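Local structure of exopolygalacturonate lyase (Vibrio vulnificus, 5A29) at residues M225-N235 / V282-R291; Y305-F313 / A321-K329. The protein probably cleaves polygalacturonate (pectate) by beta-elimination, as a manganese-binding polysaccharide lyase of family 2. One frame throughout, in Å; residues are numbered along the deposited sequence.

Interaction 1. Residues M225-N235 / V282-R291; sequences MPETKGLTFIN and VYQFTSPKKR. With SRT (S,R meso-tartaric acid), chain D; SRT (S,R meso-tartaric acid), chain Q.
T232 lies over one face of the F285 ring: its CB is 3.8 Å from the ring centroid, a CH-pi contact. The F233 ring instead receives Q284 at its edge, with OE1 of Q284 3.3 Å from CD1 of F233 and the amide almost perpendicular to the ring. Q284 NE2 donates in plane to the backbone oxygen of T286, fixing the amide's rotation. On Y283, CG2 of I234 rests obliquely, 3.6 Å from CD1 of Y283. T232 suits its place because its methyl-bearing side meets a ring while its hydroxyl donates to the T286 hydroxyl (OG1 to OG1, 2.8 Å) and accepts a longer bond from F285 N. Its chi1 of 51° sets OG1 between backbone N and carbonyl carbon, facing T286, with CG2 over the ring. One water accepts a hydrogen bond from T286 OG1 and also bridges to T228 OG1. Alongside, the chains pair as a short parallel sheet: S287 N bonds P226 O, T228 N bonds S287 O (2.8 Å), and K289 N bonds T228 O. G230, at positive phi and with no CB to crowd S287 and P288, brings its CA within 3.4 Å of S287 C. F285 meets Y270 of helix 259-272 edge-to-face, and I234, opening helix 234-250, lies against helix 331-349.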
loop_
_atom_site.group_PDB
_atom_site.type_symbol
_atom_site.label_atom_id
_atom_site.label_comp_id
_atom_site.label_asym_id
_atom_site.label_seq_id
_atom_site.Cartn_x
_atom_site.Cartn_y
_atom_site.Cartn_z
ATOM N N MET A 225 -6.837 18.200 -17.641
ATOM C CA MET A 225 -5.762 17.290 -18.062
ATOM C C MET A 225 -6.149 16.691 -19.393
ATOM O O MET A 225 -7.354 16.728 -19.779
ATOM C CB MET A 225 -5.628 16.161 -17.015
ATOM C CG MET A 225 -5.200 16.774 -15.680
ATOM S SD MET A 225 -4.869 15.500 -14.434
ATOM C CE MET A 225 -4.745 16.607 -13.027
ATOM N N PRO A 226 -5.172 16.101 -20.093
ATOM C CA PRO A 226 -5.444 15.392 -21.381
ATOM C C PRO A 226 -6.526 14.335 -21.231
ATOM O O PRO A 226 -6.574 13.644 -20.208
ATOM C CB PRO A 226 -4.107 14.680 -21.687
ATOM C CG PRO A 226 -3.067 15.365 -20.839
ATOM C CD PRO A 226 -3.781 15.910 -19.606
ATOM N N GLU A 227 -7.411 14.184 -22.222
ATOM C CA GLU A 227 -8.405 13.119 -22.219
ATOM C C GLU A 227 -7.927 11.918 -22.957
ATOM O O GLU A 227 -7.546 12.025 -24.119
ATOM C CB GLU A 227 -9.733 13.579 -22.829
ATOM C CG GLU A 227 -10.325 14.706 -21.996
ATOM C CD GLU A 227 -11.558 15.309 -22.668
ATOM O OE1 GLU A 227 -12.052 14.738 -23.675
ATOM O OE2 GLU A 227 -12.020 16.357 -22.187
ATOM N N THR A 228 -7.949 10.760 -22.304
ATOM C CA THR A 228 -7.557 9.506 -22.917
ATOM C C THR A 228 -8.594 8.547 -22.360
ATOM O O THR A 228 -9.776 8.913 -22.302
ATOM C CB THR A 228 -6.151 9.089 -22.477
ATOM O OG1 THR A 228 -6.156 8.934 -21.034
ATOM C CG2 THR A 228 -5.125 10.185 -22.857
ATOM N N LYS A 229 -8.232 7.308 -22.044
ATOM C CA LYS A 229 -9.164 6.506 -21.222
ATOM C C LYS A 229 -9.181 6.935 -19.738
ATOM O O LYS A 229 -9.998 6.439 -18.959
ATOM C CB LYS A 229 -8.869 5.031 -21.303
ATOM C CG LYS A 229 -9.330 4.372 -22.601
ATOM C CD LYS A 229 -8.750 2.981 -22.750
ATOM C CE LYS A 229 -9.672 1.974 -22.077
ATOM N NZ LYS A 229 -9.201 0.551 -22.025
ATOM N N GLY A 230 -8.217 7.769 -19.349
ATOM C CA GLY A 230 -8.134 8.337 -18.001
ATOM C C GLY A 230 -7.652 7.277 -16.974
ATOM O O GLY A 230 -7.922 7.420 -15.787
ATOM N N LEU A 231 -7.001 6.202 -17.421
ATOM C CA LEU A 231 -6.636 5.098 -16.499
ATOM C C LEU A 231 -5.214 5.299 -15.925
ATOM O O LEU A 231 -4.323 4.518 -16.199
ATOM C CB LEU A 231 -6.791 3.751 -17.183
ATOM C CG LEU A 231 -8.212 3.504 -17.764
ATOM C CD1 LEU A 231 -8.294 2.180 -18.554
ATOM C CD2 LEU A 231 -9.228 3.531 -16.595
ATOM N N THR A 232 -5.007 6.401 -15.236
ATOM C CA THR A 232 -3.660 6.733 -14.804
ATOM C C THR A 232 -3.661 6.996 -13.273
ATOM O O THR A 232 -2.833 7.728 -12.759
ATOM C CB THR A 232 -3.104 7.986 -15.559
ATOM O OG1 THR A 232 -4.069 9.040 -15.468
ATOM C CG2 THR A 232 -2.949 7.646 -17.084
ATOM N N PHE A 233 -4.566 6.323 -12.570
ATOM C CA PHE A 233 -4.662 6.527 -11.107
ATOM C C PHE A 233 -3.290 6.138 -10.484
ATOM O O PHE A 233 -2.739 5.128 -10.852
ATOM C CB PHE A 233 -5.660 5.459 -10.556
ATOM C CG PHE A 233 -6.932 5.356 -11.367
ATOM C CD1 PHE A 233 -7.782 6.466 -11.467
ATOM C CD2 PHE A 233 -7.181 4.249 -12.138
ATOM C CE1 PHE A 233 -8.926 6.416 -12.289
ATOM C CE2 PHE A 233 -8.330 4.173 -12.949
ATOM C CZ PHE A 233 -9.215 5.248 -12.994
ATOM N N ILE A 234 -2.873 6.878 -9.463
ATOM C CA ILE A 234 -1.591 6.620 -8.782
ATOM C C ILE A 234 -1.650 5.286 -8.027
ATOM O O ILE A 234 -0.603 4.679 -7.804
ATOM C CB ILE A 234 -1.200 7.829 -7.911
ATOM C CG1 ILE A 234 0.255 7.694 -7.349
ATOM C CG2 ILE A 234 -2.140 7.981 -6.644
ATOM C CD1 ILE A 234 1.395 7.627 -8.346
ATOM N N ASN A 235 -2.859 4.763 -7.727
ATOM C CA ASN A 235 -2.920 3.429 -7.084
ATOM C C ASN A 235 -2.854 2.293 -8.097
ATOM O O ASN A 235 -3.022 1.150 -7.722
ATOM C CB ASN A 235 -4.116 3.288 -6.106
ATOM C CG ASN A 235 -5.468 3.169 -6.837
ATOM O OD1 ASN A 235 -5.538 3.271 -8.092
ATOM N ND2 ASN A 235 -6.529 2.870 -6.074
ATOM N N VAL A 282 -1.324 15.563 -7.595
ATOM C CA VAL A 282 -2.584 15.038 -8.165
ATOM C C VAL A 282 -2.673 13.532 -8.156
ATOM O O VAL A 282 -1.654 12.776 -7.998
ATOM C CB VAL A 282 -2.797 15.546 -9.633
ATOM C CG1 VAL A 282 -3.072 17.047 -9.557
ATOM C CG2 VAL A 282 -1.538 15.218 -10.455
ATOM N N TYR A 283 -3.909 13.047 -8.328
ATOM C CA TYR A 283 -4.150 11.608 -8.152
ATOM C C TYR A 283 -3.898 10.876 -9.475
ATOM O O TYR A 283 -3.691 9.677 -9.509
ATOM C CB TYR A 283 -5.597 11.409 -7.668
ATOM C CG TYR A 283 -5.976 9.963 -7.424
ATOM C CD1 TYR A 283 -5.455 9.301 -6.290
ATOM C CD2 TYR A 283 -6.839 9.267 -8.297
ATOM C CE1 TYR A 283 -5.826 8.012 -6.023
ATOM C CE2 TYR A 283 -7.206 7.944 -8.046
ATOM C CZ TYR A 283 -6.639 7.322 -6.921
ATOM O OH TYR A 283 -6.988 6.063 -6.587
ATOM N N GLN A 284 -4.026 11.596 -10.604
ATOM C CA GLN A 284 -3.781 10.966 -11.925
ATOM C C GLN A 284 -3.442 12.133 -12.891
ATOM O O GLN A 284 -3.668 13.326 -12.552
ATOM C CB GLN A 284 -5.002 10.182 -12.450
ATOM C CG GLN A 284 -6.252 11.049 -12.695
ATOM C CD GLN A 284 -7.498 10.177 -12.627
ATOM O OE1 GLN A 284 -7.941 9.793 -11.520
ATOM N NE2 GLN A 284 -8.077 9.856 -13.765
ATOM N N PHE A 285 -2.974 11.786 -14.079
ATOM C CA PHE A 285 -2.461 12.851 -14.995
ATOM C C PHE A 285 -3.276 12.905 -16.285
ATOM O O PHE A 285 -2.949 13.729 -17.164
ATOM C CB PHE A 285 -0.948 12.728 -15.326
ATOM C CG PHE A 285 -0.515 11.388 -15.847
ATOM C CD1 PHE A 285 -0.102 10.383 -14.986
ATOM C CD2 PHE A 285 -0.466 11.131 -17.226
ATOM C CE1 PHE A 285 0.331 9.134 -15.452
ATOM C CE2 PHE A 285 -0.021 9.910 -17.706
ATOM C CZ PHE A 285 0.403 8.890 -16.851
ATOM N N THR A 286 -4.326 12.089 -16.377
ATOM C CA THR A 286 -5.252 12.176 -17.544
ATOM C C THR A 286 -6.686 11.986 -17.039
ATOM O O THR A 286 -6.860 11.405 -15.971
ATOM C CB THR A 286 -4.971 11.109 -18.599
ATOM O OG1 THR A 286 -5.026 9.790 -18.042
ATOM C CG2 THR A 286 -3.596 11.321 -19.297
ATOM N N SER A 287 -7.695 12.445 -17.803
ATOM C CA SER A 287 -9.113 12.160 -17.543
ATOM C C SER A 287 -9.650 11.294 -18.645
ATOM O O SER A 287 -9.100 11.250 -19.775
ATOM C CB SER A 287 -9.993 13.442 -17.604
ATOM O OG SER A 287 -9.749 14.324 -16.521
ATOM N N PRO A 288 -10.735 10.591 -18.338
ATOM C CA PRO A 288 -11.425 9.778 -19.311
ATOM C C PRO A 288 -12.226 10.647 -20.270
ATOM O O PRO A 288 -12.930 11.589 -19.865
ATOM C CB PRO A 288 -12.401 8.968 -18.466
ATOM C CG PRO A 288 -12.653 9.763 -17.263
ATOM C CD PRO A 288 -11.392 10.599 -17.009
ATOM N N LYS A 289 -12.092 10.325 -21.547
ATOM C CA LYS A 289 -12.956 10.951 -22.560
ATOM C C LYS A 289 -14.423 10.555 -22.370
ATOM O O LYS A 289 -14.733 9.393 -22.068
ATOM C CB LYS A 289 -12.524 10.376 -23.914
ATOM C CG LYS A 289 -12.882 11.239 -25.099
ATOM C CD LYS A 289 -12.249 10.663 -26.370
ATOM C CE LYS A 289 -12.984 11.143 -27.631
ATOM N NZ LYS A 289 -13.007 12.637 -27.707
ATOM N N LYS A 290 -15.325 11.470 -22.729
ATOM C CA LYS A 290 -16.777 11.118 -22.874
ATOM C C LYS A 290 -16.991 10.415 -24.205
ATOM O O LYS A 290 -16.990 11.048 -25.288
ATOM C CB LYS A 290 -17.561 12.456 -22.787
ATOM C CG LYS A 290 -19.081 12.351 -22.943
ATOM C CD LYS A 290 -19.579 13.792 -23.197
ATOM C CE LYS A 290 -21.108 13.900 -23.208
ATOM N NZ LYS A 290 -21.456 15.376 -23.466
ATOM N N ARG A 291 -17.103 9.103 -24.155
ATOM C CA ARG A 291 -16.919 8.273 -25.321
ATOM C C ARG A 291 -18.278 7.662 -25.644
ATOM O O ARG A 291 -18.516 7.269 -26.795
ATOM C CB ARG A 291 -15.973 7.164 -24.837
ATOM C CG ARG A 291 -15.210 6.357 -25.787
ATOM C CD ARG A 291 -14.468 5.340 -24.917
ATOM N NE ARG A 291 -13.353 6.023 -24.268
ATOM C CZ ARG A 291 -12.251 6.388 -24.922
ATOM N NH1 ARG A 291 -12.146 6.113 -26.227
ATOM N NH2 ARG A 291 -11.267 7.041 -24.304
HETATM O O1 SRT D . 0.578 10.930 -7.054
HETATM O O11 SRT D . 0.968 13.020 -7.511
HETATM C C1 SRT D . 1.343 11.921 -7.082
HETATM C C2 SRT D . 2.776 11.620 -6.688
HETATM O O2 SRT D . 3.417 11.744 -7.908
HETATM C C3 SRT D . 3.576 12.464 -5.666
HETATM O O3 SRT D . 2.921 13.641 -5.261
HETATM C C4 SRT D . 4.017 11.769 -4.390
HETATM O O4 SRT D . 5.182 12.115 -4.050
HETATM O O41 SRT D . 3.277 10.915 -3.780
HETATM O O1 SRT Q . -13.057 3.106 -15.929
HETATM O O11 SRT Q . -15.103 2.967 -15.020
HETATM C C1 SRT Q . -13.865 2.886 -14.972
HETATM C C2 SRT Q . -13.430 2.462 -13.590
HETATM O O2 SRT Q . -13.866 1.148 -13.279
HETATM C C3 SRT Q . -12.091 2.853 -13.046
HETATM O O3 SRT Q . -12.700 3.928 -12.346
HETATM C C4 SRT Q . -11.592 1.842 -11.984
HETATM O O4 SRT Q . -11.844 2.131 -10.784
HETATM O O41 SRT Q . -10.994 0.777 -12.371
HETATM O O HOH W 1 -9.263 16.807 -17.670
HETATM O O HOH W 2 -14.695 13.965 -23.670
HETATM O O HOH W 3 -3.928 8.044 -19.954
HETATM O O HOH W 4 -8.559 4.845 -8.326
#

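Interaction 2. Residues Y305-F313 / A321-K329; sequences YGDRAARQF and AREGNVLFK. With SRT (S,R meso-tartaric acid), chain Q.
D307 swings its carboxylate opposite its backbone N (chi1 -176°), and this carries it to the backbone of E323: E323 N donates to the syn lone pair of D307 OD2 at 2.9 Å. R308 folds back on itself at chi2 (81°) and chi3, turning its guanidinium side-on to the carboxylate that E323 holds out on an extended chain. The salt bridge is bidentate: R308 NE meets E323 OE2 at 2.7 Å and R308 NH2 meets E323 OE1 at 3.0 Å, both acceptors near the guanidinium plane, though the carboxylate is tilted from it by 47°. OE2 takes a further bond from R308 N (2.8 Å), arriving from the same face of the carboxylate as NE. D307 is the N-cap of helix 308-317: its OD1 accepts from A310 N at 2.9 Å, and weakly from A309 N. An aspartate suits this spot because its two oxygens divide the work, OD1 for the helix start and OD2 for E323 N and S287. Further along, the small A309 allows close approach, its CB 4.0 Å from V326 CG2. F328 points its edge at the face of F313, in an offset edge-to-face pair with centroids 5.7 Å apart. The NH2 of R308 also donates to tartrate O3 (2.8 Å).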
loop_
_atom_site.group_PDB
_atom_site.type_symbol
_atom_site.label_atom_id
_atom_site.label_comp_id
_atom_site.label_asym_id
_atom_site.label_seq_id
_atom_site.Cartn_x
_atom_site.Cartn_y
_atom_site.Cartn_z
ATOM N N TYR A 305 -18.392 7.463 -19.802
ATOM C CA TYR A 305 -19.322 8.593 -19.883
ATOM C C TYR A 305 -18.610 9.869 -19.579
ATOM O O TYR A 305 -19.190 10.966 -19.513
ATOM C CB TYR A 305 -20.564 8.392 -18.953
ATOM C CG TYR A 305 -21.357 7.174 -19.284
ATOM C CD1 TYR A 305 -21.913 7.010 -20.568
ATOM C CD2 TYR A 305 -21.575 6.150 -18.330
ATOM C CE1 TYR A 305 -22.611 5.871 -20.899
ATOM C CE2 TYR A 305 -22.244 4.990 -18.683
ATOM C CZ TYR A 305 -22.778 4.868 -19.958
ATOM O OH TYR A 305 -23.446 3.721 -20.356
ATOM N N GLY A 306 -17.309 9.764 -19.351
ATOM C CA GLY A 306 -16.567 11.039 -19.133
ATOM C C GLY A 306 -16.048 11.189 -17.697
ATOM O O GLY A 306 -16.394 10.389 -16.803
ATOM N N ASP A 307 -15.350 12.274 -17.460
ATOM C CA ASP A 307 -14.701 12.485 -16.167
ATOM C C ASP A 307 -15.775 12.568 -15.069
ATOM O O ASP A 307 -16.752 13.329 -15.186
ATOM C CB ASP A 307 -13.932 13.806 -16.222
ATOM C CG ASP A 307 -13.131 14.061 -14.942
ATOM O OD1 ASP A 307 -13.754 14.417 -13.948
ATOM O OD2 ASP A 307 -11.885 13.852 -14.976
ATOM N N ARG A 308 -15.601 11.755 -14.033
ATOM C CA ARG A 308 -16.625 11.593 -12.945
ATOM C C ARG A 308 -16.685 12.761 -12.007
ATOM O O ARG A 308 -17.757 13.079 -11.452
ATOM C CB ARG A 308 -16.310 10.323 -12.165
ATOM C CG ARG A 308 -16.888 9.064 -12.822
ATOM C CD ARG A 308 -16.098 8.448 -13.987
ATOM N NE ARG A 308 -14.702 8.106 -13.607
ATOM C CZ ARG A 308 -14.280 6.891 -13.249
ATOM N NH1 ARG A 308 -15.121 5.862 -13.124
ATOM N NH2 ARG A 308 -12.984 6.689 -12.987
ATOM N N ALA A 309 -15.549 13.447 -11.817
ATOM C CA ALA A 309 -15.579 14.604 -10.977
ATOM C C ALA A 309 -16.329 15.724 -11.710
ATOM O O ALA A 309 -17.038 16.539 -11.084
ATOM C CB ALA A 309 -14.141 15.082 -10.601
ATOM N N ALA A 310 -16.097 15.854 -13.020
ATOM C CA ALA A 310 -16.737 16.967 -13.786
ATOM C C ALA A 310 -18.256 16.721 -13.724
ATOM O O ALA A 310 -19.005 17.654 -13.531
ATOM C CB ALA A 310 -16.268 16.936 -15.270
ATOM N N ARG A 311 -18.680 15.462 -13.820
ATOM C CA ARG A 311 -20.100 15.129 -13.665
ATOM C C ARG A 311 -20.674 15.500 -12.324
ATOM O O ARG A 311 -21.700 16.190 -12.243
ATOM C CB ARG A 311 -20.383 13.683 -13.957
ATOM C CG ARG A 311 -20.274 13.337 -15.461
ATOM C CD ARG A 311 -20.432 11.841 -15.725
ATOM N NE ARG A 311 -21.793 11.371 -15.390
ATOM C CZ ARG A 311 -22.130 10.103 -15.141
ATOM N NH1 ARG A 311 -21.250 9.074 -15.236
ATOM N NH2 ARG A 311 -23.392 9.824 -14.854
ATOM N N GLN A 312 -20.003 15.088 -11.245
ATOM C CA GLN A 312 -20.585 15.328 -9.889
ATOM C C GLN A 312 -20.386 16.698 -9.318
ATOM O O GLN A 312 -21.277 17.193 -8.623
ATOM C CB GLN A 312 -20.056 14.244 -8.906
ATOM C CG GLN A 312 -20.737 14.318 -7.482
ATOM C CD GLN A 312 -20.511 13.012 -6.781
ATOM O OE1 GLN A 312 -19.577 12.312 -7.126
ATOM N NE2 GLN A 312 -21.416 12.607 -5.880
ATOM N N PHE A 313 -19.226 17.344 -9.595
ATOM C CA PHE A 313 -18.855 18.623 -9.019
ATOM C C PHE A 313 -18.773 19.800 -10.007
ATOM O O PHE A 313 -18.748 20.952 -9.571
ATOM C CB PHE A 313 -17.474 18.505 -8.328
ATOM C CG PHE A 313 -17.461 17.505 -7.163
ATOM C CD1 PHE A 313 -18.032 17.865 -5.937
ATOM C CD2 PHE A 313 -16.879 16.258 -7.309
ATOM C CE1 PHE A 313 -17.977 16.987 -4.834
ATOM C CE2 PHE A 313 -16.852 15.360 -6.221
ATOM C CZ PHE A 313 -17.419 15.735 -5.007
ATOM N N ALA A 321 -12.811 20.665 -11.241
ATOM C CA ALA A 321 -13.478 19.374 -11.009
ATOM C C ALA A 321 -13.109 18.393 -12.114
ATOM O O ALA A 321 -13.913 18.147 -13.036
ATOM C CB ALA A 321 -15.034 19.525 -10.916
ATOM N N ARG A 322 -11.913 17.788 -12.006
ATOM C CA ARG A 322 -11.505 16.695 -12.853
ATOM C C ARG A 322 -10.887 15.682 -11.895
ATOM O O ARG A 322 -10.356 16.074 -10.851
ATOM C CB ARG A 322 -10.435 17.146 -13.898
ATOM C CG ARG A 322 -10.997 18.177 -14.941
ATOM C CD ARG A 322 -12.142 17.573 -15.783
ATOM N NE ARG A 322 -12.614 18.546 -16.796
ATOM C CZ ARG A 322 -13.416 19.595 -16.590
ATOM N NH1 ARG A 322 -14.007 19.850 -15.412
ATOM N NH2 ARG A 322 -13.670 20.418 -17.628
ATOM N N GLU A 323 -10.862 14.441 -12.298
ATOM C CA GLU A 323 -10.545 13.332 -11.321
ATOM C C GLU A 323 -9.190 13.473 -10.641
ATOM O O GLU A 323 -9.036 13.124 -9.432
ATOM C CB GLU A 323 -10.646 11.971 -12.000
ATOM C CG GLU A 323 -12.114 11.656 -12.356
ATOM C CD GLU A 323 -12.269 10.365 -13.134
ATOM O OE1 GLU A 323 -11.539 9.340 -12.862
ATOM O OE2 GLU A 323 -13.177 10.300 -13.993
ATOM N N GLY A 324 -8.182 13.907 -11.416
ATOM C CA GLY A 324 -6.820 14.031 -10.811
ATOM C C GLY A 324 -6.730 15.086 -9.752
ATOM O O GLY A 324 -5.854 15.020 -8.886
ATOM N N ASN A 325 -7.627 16.072 -9.768
ATOM C CA ASN A 325 -7.588 17.136 -8.787
ATOM C C ASN A 325 -8.369 16.842 -7.507
ATOM O O ASN A 325 -8.266 17.631 -6.554
ATOM C CB ASN A 325 -8.111 18.461 -9.367
ATOM C CG ASN A 325 -7.312 18.864 -10.610
ATOM O OD1 ASN A 325 -6.081 18.984 -10.537
ATOM N ND2 ASN A 325 -7.994 19.031 -11.736
ATOM N N VAL A 326 -9.002 15.694 -7.427
ATOM C CA VAL A 326 -9.705 15.328 -6.146
ATOM C C VAL A 326 -8.702 14.701 -5.127
ATOM O O VAL A 326 -8.077 13.675 -5.439
ATOM C CB VAL A 326 -10.803 14.312 -6.441
ATOM C CG1 VAL A 326 -11.453 13.792 -5.135
ATOM C CG2 VAL A 326 -11.900 14.968 -7.337
ATOM N N LEU A 327 -8.535 15.335 -3.984
ATOM C CA LEU A 327 -7.561 14.870 -2.996
ATOM C C LEU A 327 -8.347 14.353 -1.719
ATOM O O LEU A 327 -7.769 14.267 -0.648
ATOM C CB LEU A 327 -6.617 15.981 -2.554
ATOM C CG LEU A 327 -5.864 16.583 -3.776
ATOM C CD1 LEU A 327 -4.815 17.546 -3.229
ATOM C CD2 LEU A 327 -5.171 15.482 -4.557
ATOM N N PHE A 328 -9.610 14.020 -1.866
ATOM C CA PHE A 328 -10.373 13.417 -0.724
ATOM C C PHE A 328 -10.872 12.078 -1.160
ATOM O O PHE A 328 -10.439 11.485 -2.195
ATOM C CB PHE A 328 -11.494 14.369 -0.253
ATOM C CG PHE A 328 -12.372 14.907 -1.416
ATOM C CD1 PHE A 328 -12.022 16.081 -2.111
ATOM C CD2 PHE A 328 -13.527 14.232 -1.811
ATOM C CE1 PHE A 328 -12.791 16.561 -3.207
ATOM C CE2 PHE A 328 -14.294 14.680 -2.914
ATOM C CZ PHE A 328 -13.912 15.847 -3.625
ATOM N N LYS A 329 -11.678 11.454 -0.295
ATOM C CA LYS A 329 -12.165 10.126 -0.595
ATOM C C LYS A 329 -11.005 9.147 -0.747
ATOM O O LYS A 329 -10.983 8.272 -1.644
ATOM C CB LYS A 329 -13.227 10.143 -1.781
ATOM C CG LYS A 329 -14.080 8.842 -1.758
ATOM C CD LYS A 329 -14.692 8.458 -3.120
ATOM C CE LYS A 329 -13.649 8.190 -4.268
ATOM N NZ LYS A 329 -12.494 7.183 -4.129
HETATM O O1 SRT Q . -13.057 3.106 -15.929
HETATM O O11 SRT Q . -15.103 2.967 -15.020
HETATM C C1 SRT Q . -13.865 2.886 -14.972
HETATM C C2 SRT Q . -13.430 2.462 -13.590
HETATM O O2 SRT Q . -13.866 1.148 -13.279
HETATM C C3 SRT Q . -12.091 2.853 -13.046
HETATM O O3 SRT Q . -12.700 3.928 -12.346
HETATM C C4 SRT Q . -11.592 1.842 -11.984
HETATM O O4 SRT Q . -11.844 2.131 -10.784
HETATM O O41 SRT Q . -10.994 0.777 -12.371
#

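In the fold
Interactions 1 and 2 follow each other along the chain, their centres about 10 Å apart, and they touch directly. Besides the bond between S287 and D307, Y283 N is 2.8 Å from G324 O, a probable hydrogen bond, and P288 CG packs on E323 OE2 at 3.4 Å. Both border the same meso-tartrate: F233 CZ comes within 3.7 Å of its C3, while R308 grips its O3; S303 also bonds it, and L231, N302 and Y398 line the same pocket. A second tartrate sits beside I234 and V282. The manganese ion, held by H133, E154 and H196, is about 13 Å from the R308 side chain; the N235 side chain is about 9 Å from that of E154, and the L231 side chain about 10 Å from that of H196.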